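Local coordinates for protein ribulose-bisphosphate carboxylase (Alicyclobacillus acidocaldarius subsp. acidocaldarius, PDB 4NAS) that belongs to the RuBisCO large-chain family, pairing an N-terminal domain with a TIM-barrel catalytic domain that holds a calcium ion, at residues Pro189-Ala197 / Arg210-Thr218. Residues are numbered along the deposited sequence; the frame is centred on the assembly and turned at random.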
ATOM      1  N   PRO B 189       5.285 -24.328   2.222  1.00 30.93           N
ATOM      2  CA  PRO B 189       3.833 -24.251   2.393  1.00 27.35           C
ATOM      3  C   PRO B 189       3.096 -25.500   1.868  1.00 31.03           C
ATOM      4  O   PRO B 189       2.139 -25.968   2.502  1.00 27.08           O
ATOM      5  CB  PRO B 189       3.472 -22.994   1.597  1.00 28.68           C
ATOM      6  CG  PRO B 189       4.649 -22.086   1.882  1.00 22.48           C
ATOM      7  CD  PRO B 189       5.859 -23.029   1.810  1.00 25.31           C
ATOM      8  N   GLU B 190       3.537 -26.045   0.739  1.00 25.77           N
ATOM      9  CA  GLU B 190       2.853 -27.206   0.188  1.00 27.58           C
ATOM     10  C   GLU B 190       3.065 -28.440   1.074  1.00 38.11           C
ATOM     11  O   GLU B 190       2.144 -29.241   1.259  1.00 38.89           O
ATOM     12  CB  GLU B 190       3.218 -27.473  -1.285  1.00 29.40           C
ATOM     13  CG  GLU B 190       4.463 -26.803  -1.836  1.00 40.36           C
ATOM     14  CD  GLU B 190       4.332 -25.278  -2.041  1.00 34.21           C
ATOM     15  OE1 GLU B 190       3.516 -24.801  -2.865  1.00 39.05           O
ATOM     16  OE2 GLU B 190       5.083 -24.560  -1.376  1.00 33.70           O
ATOM     17  N   ASP B 191       4.262 -28.575   1.643  1.00 36.09           N
ATOM     18  CA  ASP B 191       4.545 -29.693   2.547  1.00 39.87           C
ATOM     19  C   ASP B 191       3.791 -29.556   3.876  1.00 40.26           C
ATOM     20  O   ASP B 191       3.403 -30.560   4.491  1.00 37.32           O
ATOM     21  CB  ASP B 191       6.048 -29.835   2.805  1.00 45.35           C
ATOM     22  CG  ASP B 191       6.793 -30.453   1.625  1.00 49.98           C
ATOM     23  OD1 ASP B 191       6.137 -31.021   0.720  1.00 46.66           O
ATOM     24  OD2 ASP B 191       8.040 -30.376   1.613  1.00 54.47           O
ATOM     25  N   ARG B 192       3.596 -28.317   4.325  1.00 26.80           N
ATOM     26  CA  ARG B 192       2.805 -28.063   5.528  1.00 35.63           C
ATOM     27  C   ARG B 192       1.347 -28.424   5.323  1.00 26.32           C
ATOM     28  O   ARG B 192       0.726 -29.033   6.195  1.00 30.61           O
ATOM     29  CB  ARG B 192       2.942 -26.609   6.006  1.00 28.16           C
ATOM     30  CG  ARG B 192       4.373 -26.234   6.334  1.00 33.57           C
ATOM     31  CD  ARG B 192       4.455 -25.020   7.247  1.00 27.79           C
ATOM     32  NE  ARG B 192       3.766 -23.857   6.696  1.00 28.51           N
ATOM     33  CZ  ARG B 192       4.327 -22.956   5.892  1.00 29.13           C
ATOM     34  NH1 ARG B 192       5.585 -23.105   5.499  1.00 30.93           N
ATOM     35  NH2 ARG B 192       3.619 -21.911   5.473  1.00 28.28           N
ATOM     36  N   VAL B 193       0.789 -28.065   4.172  1.00 30.19           N
ATOM     37  CA  VAL B 193      -0.617 -28.372   3.928  1.00 30.30           C
ATOM     38  C   VAL B 193      -0.816 -29.896   3.943  1.00 33.40           C
ATOM     39  O   VAL B 193      -1.707 -30.404   4.627  1.00 32.80           O
ATOM     40  CB  VAL B 193      -1.135 -27.760   2.603  1.00 36.56           C
ATOM     41  CG1 VAL B 193      -2.519 -28.305   2.265  1.00 28.54           C
ATOM     42  CG2 VAL B 193      -1.150 -26.205   2.680  1.00 27.91           C
ATOM     43  N   ARG B 194       0.035 -30.612   3.213  1.00 30.06           N
ATOM     44  CA  ARG B 194      -0.056 -32.074   3.142  1.00 35.57           C
ATOM     45  C   ARG B 194       0.017 -32.708   4.521  1.00 37.65           C
ATOM     46  O   ARG B 194      -0.809 -33.545   4.871  1.00 43.19           O
ATOM     47  CB  ARG B 194       1.067 -32.650   2.286  1.00 37.80           C
ATOM     48  CG  ARG B 194       0.913 -32.443   0.791  1.00 49.65           C
ATOM     49  CD  ARG B 194       1.757 -33.458   0.010  1.00 62.11           C
ATOM     50  NE  ARG B 194       1.917 -33.070  -1.390  1.00 67.99           N
ATOM     51  CZ  ARG B 194       2.834 -32.210  -1.827  1.00 68.74           C
ATOM     52  NH1 ARG B 194       3.683 -31.647  -0.976  1.00 67.23           N
ATOM     53  NH2 ARG B 194       2.907 -31.910  -3.116  1.00 74.09           N
ATOM     54  N   ALA B 195       1.009 -32.286   5.302  1.00 36.04           N
ATOM     55  CA  ALA B 195       1.321 -32.905   6.587  1.00 35.92           C
ATOM     56  C   ALA B 195       0.273 -32.630   7.662  1.00 38.14           C
ATOM     57  O   ALA B 195      -0.122 -33.546   8.394  1.00 34.70           O
ATOM     58  CB  ALA B 195       2.695 -32.461   7.068  1.00 35.37           C
ATOM     59  N   TYR B 196      -0.165 -31.374   7.766  1.00 30.02           N
ATOM     60  CA  TYR B 196      -1.160 -31.004   8.766  1.00 31.78           C
ATOM     61  C   TYR B 196      -2.501 -31.662   8.442  1.00 33.21           C
ATOM     62  O   TYR B 196      -3.305 -31.916   9.333  1.00 33.81           O
ATOM     63  CB  TYR B 196      -1.341 -29.475   8.870  1.00 27.43           C
ATOM     64  CG  TYR B 196      -0.101 -28.676   9.258  1.00 32.29           C
ATOM     65  CD1 TYR B 196       1.146 -29.285   9.433  1.00 30.91           C
ATOM     66  CD2 TYR B 196      -0.188 -27.303   9.455  1.00 31.45           C
ATOM     67  CE1 TYR B 196       2.258 -28.542   9.774  1.00 28.20           C
ATOM     68  CE2 TYR B 196       0.913 -26.559   9.793  1.00 28.86           C
ATOM     69  CZ  TYR B 196       2.129 -27.173   9.950  1.00 26.92           C
ATOM     70  OH  TYR B 196       3.204 -26.397  10.288  1.00 27.15           O
ATOM     71  N   ALA B 197      -2.746 -31.908   7.159  1.00 34.72           N
ATOM     72  CA  ALA B 197      -3.928 -32.656   6.743  1.00 38.79           C
ATOM     73  C   ALA B 197      -3.975 -34.036   7.395  1.00 40.87           C
ATOM     74  O   ALA B 197      -4.990 -34.422   7.981  1.00 38.73           O
ATOM     75  CB  ALA B 197      -3.964 -32.788   5.229  1.00 48.83           C
ATOM     76  N   ARG B 210     -12.279 -32.402  11.979  1.00 34.08           N
ATOM     77  CA  ARG B 210     -11.018 -32.237  11.273  1.00 38.07           C
ATOM     78  C   ARG B 210     -10.676 -30.755  11.274  1.00 38.60           C
ATOM     79  O   ARG B 210     -11.352 -29.951  10.636  1.00 34.33           O
ATOM     80  CB  ARG B 210     -11.097 -32.759   9.842  1.00 43.21           C
ATOM     81  CG  ARG B 210      -9.787 -32.651   9.090  1.00 50.97           C
ATOM     82  CD  ARG B 210      -9.911 -33.171   7.660  1.00 62.66           C
ATOM     83  NE  ARG B 210      -8.656 -33.042   6.913  1.00 65.88           N
ATOM     84  CZ  ARG B 210      -8.276 -31.943   6.269  1.00 65.92           C
ATOM     85  NH1 ARG B 210      -7.120 -31.925   5.620  1.00 70.63           N
ATOM     86  NH2 ARG B 210      -9.046 -30.861   6.269  1.00 60.90           N
ATOM     87  N   THR B 211      -9.633 -30.408  12.018  1.00 37.36           N
ATOM     88  CA  THR B 211      -9.202 -29.033  12.191  1.00 29.83           C
ATOM     89  C   THR B 211      -8.545 -28.551  10.901  1.00 24.80           C
ATOM     90  O   THR B 211      -7.658 -29.208  10.384  1.00 23.23           O
ATOM     91  CB  THR B 211      -8.207 -28.962  13.365  1.00 33.28           C
ATOM     92  OG1 THR B 211      -8.884 -29.289  14.586  1.00 28.93           O
ATOM     93  CG2 THR B 211      -7.582 -27.599  13.493  1.00 21.26           C
ATOM     94  N   ALA B 212      -8.999 -27.411  10.386  1.00 24.61           N
ATOM     95  CA  ALA B 212      -8.531 -26.886   9.098  1.00 28.73           C
ATOM     96  C   ALA B 212      -7.287 -26.015   9.235  1.00 26.32           C
ATOM     97  O   ALA B 212      -7.006 -25.480  10.296  1.00 26.95           O
ATOM     98  CB  ALA B 212      -9.644 -26.098   8.425  1.00 28.05           C
ATOM     99  N   TYR B 213      -6.545 -25.858   8.149  1.00 22.78           N
ATOM    100  CA  TYR B 213      -5.293 -25.114   8.206  1.00 26.14           C
ATOM    101  C   TYR B 213      -5.330 -23.900   7.265  1.00 22.33           C
ATOM    102  O   TYR B 213      -5.616 -24.039   6.091  1.00 23.21           O
ATOM    103  CB  TYR B 213      -4.130 -26.065   7.898  1.00 19.20           C
ATOM    104  CG  TYR B 213      -2.743 -25.441   7.782  1.00 21.12           C
ATOM    105  CD1 TYR B 213      -2.326 -24.414   8.618  1.00 20.79           C
ATOM    106  CD2 TYR B 213      -1.841 -25.924   6.848  1.00 23.92           C
ATOM    107  CE1 TYR B 213      -1.064 -23.861   8.496  1.00 19.29           C
ATOM    108  CE2 TYR B 213      -0.594 -25.397   6.723  1.00 28.35           C
ATOM    109  CZ  TYR B 213      -0.199 -24.360   7.544  1.00 25.27           C
ATOM    110  OH  TYR B 213       1.077 -23.861   7.390  1.00 26.46           O
ATOM    111  N   ALA B 214      -5.063 -22.713   7.820  1.00 22.63           N
ATOM    112  CA  ALA B 214      -4.861 -21.493   7.057  1.00 18.26           C
ATOM    113  C   ALA B 214      -3.363 -21.209   6.879  1.00 23.74           C
ATOM    114  O   ALA B 214      -2.633 -20.866   7.835  1.00 19.88           O
ATOM    115  CB  ALA B 214      -5.531 -20.322   7.736  1.00 19.26           C
ATOM    116  N   VAL B 215      -2.920 -21.352   5.645  1.00 21.58           N
ATOM    117  CA  VAL B 215      -1.510 -21.347   5.321  1.00 20.54           C
ATOM    118  C   VAL B 215      -1.147 -20.001   4.717  1.00 19.18           C
ATOM    119  O   VAL B 215      -1.898 -19.433   3.927  1.00 23.58           O
ATOM    120  CB  VAL B 215      -1.172 -22.528   4.363  1.00 26.07           C
ATOM    121  CG1 VAL B 215      -2.022 -22.475   3.086  1.00 18.38           C
ATOM    122  CG2 VAL B 215       0.307 -22.591   4.074  1.00 21.56           C
ATOM    123  N   ASN B 216      -0.020 -19.457   5.141  1.00 20.57           N
ATOM    124  CA  ASN B 216       0.439 -18.182   4.616  1.00 21.90           C
ATOM    125  C   ASN B 216       0.711 -18.249   3.099  1.00 20.89           C
ATOM    126  O   ASN B 216       1.491 -19.086   2.649  1.00 22.27           O
ATOM    127  CB  ASN B 216       1.681 -17.738   5.396  1.00 18.21           C
ATOM    128  CG  ASN B 216       1.862 -16.217   5.411  1.00 28.57           C
ATOM    129  OD1 ASN B 216       0.974 -15.463   5.001  1.00 29.18           O
ATOM    130  ND2 ASN B 216       3.020 -15.765   5.888  1.00 28.09           N
ATOM    131  N   LEU B 217       0.067 -17.373   2.320  1.00 26.09           N
ATOM    132  CA  LEU B 217       0.275 -17.316   0.858  1.00 18.19           C
ATOM    133  C   LEU B 217       1.421 -16.378   0.546  1.00 20.96           C
ATOM    134  O   LEU B 217       1.348 -15.195   0.845  1.00 17.25           O
ATOM    135  CB  LEU B 217      -0.989 -16.824   0.155  1.00 18.28           C
ATOM    136  CG  LEU B 217      -0.930 -16.777  -1.376  1.00 22.71           C
ATOM    137  CD1 LEU B 217      -0.533 -18.131  -2.002  1.00 21.41           C
ATOM    138  CD2 LEU B 217      -2.280 -16.334  -1.876  1.00 25.29           C
ATOM    139  N   THR B 218       2.511 -16.912   0.005  1.00 18.85           N
ATOM    140  CA  THR B 218       3.747 -16.144  -0.082  1.00 26.31           C
ATOM    141  C   THR B 218       4.511 -16.410  -1.372  1.00 30.58           C
ATOM    142  O   THR B 218       4.217 -17.366  -2.097  1.00 26.30           O
ATOM    143  CB  THR B 218       4.701 -16.510   1.072  1.00 27.47           C
ATOM    144  OG1 THR B 218       5.128 -17.868   0.924  1.00 23.94           O
ATOM    145  CG2 THR B 218       4.024 -16.352   2.402  1.00 19.29           C
TER
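Y213, just before strand 214-216, lays its ring against helix 189-207 and is held on several sides. Y196 CD2 stands 3.2 Å above the centre of one ring face, the rings inclined at 48°; V215 CB lies over the rim of the opposite face, and V193 N meets the edge. R192 NE donates to Y213 OH over 2.8 Å, nearly straight (168°) and in the guanidinium plane. The R192 chain bends at chi3, bringing NE to the hydroxyl while NH2 forms a salt bridge with D177. D177 also bonds Y213 OH and the backbone N of N216, so one carboxylate ties the arginine to the strand. Beside the ring, on the V215 side, V193 CG2 packs on V215 CG1 at 3.9 Å, and P189 CB touches V215 CG2. The other end is looser: exposed R210, extended from CG to NE, brings its guanidinium NH1 edge to A197 CB at 3.3 Å, with a weak, long ion pair to D201. Helix and strand run antiparallel at 165°, axes 9.1 Å apart, as the helix-to-strand half of a TIM-barrel beta-alpha-beta crossover. Helix 157-168 packs on Y196, helix 221-233 on P189 and V193, and strand 214-216 lies beside strand 238-242.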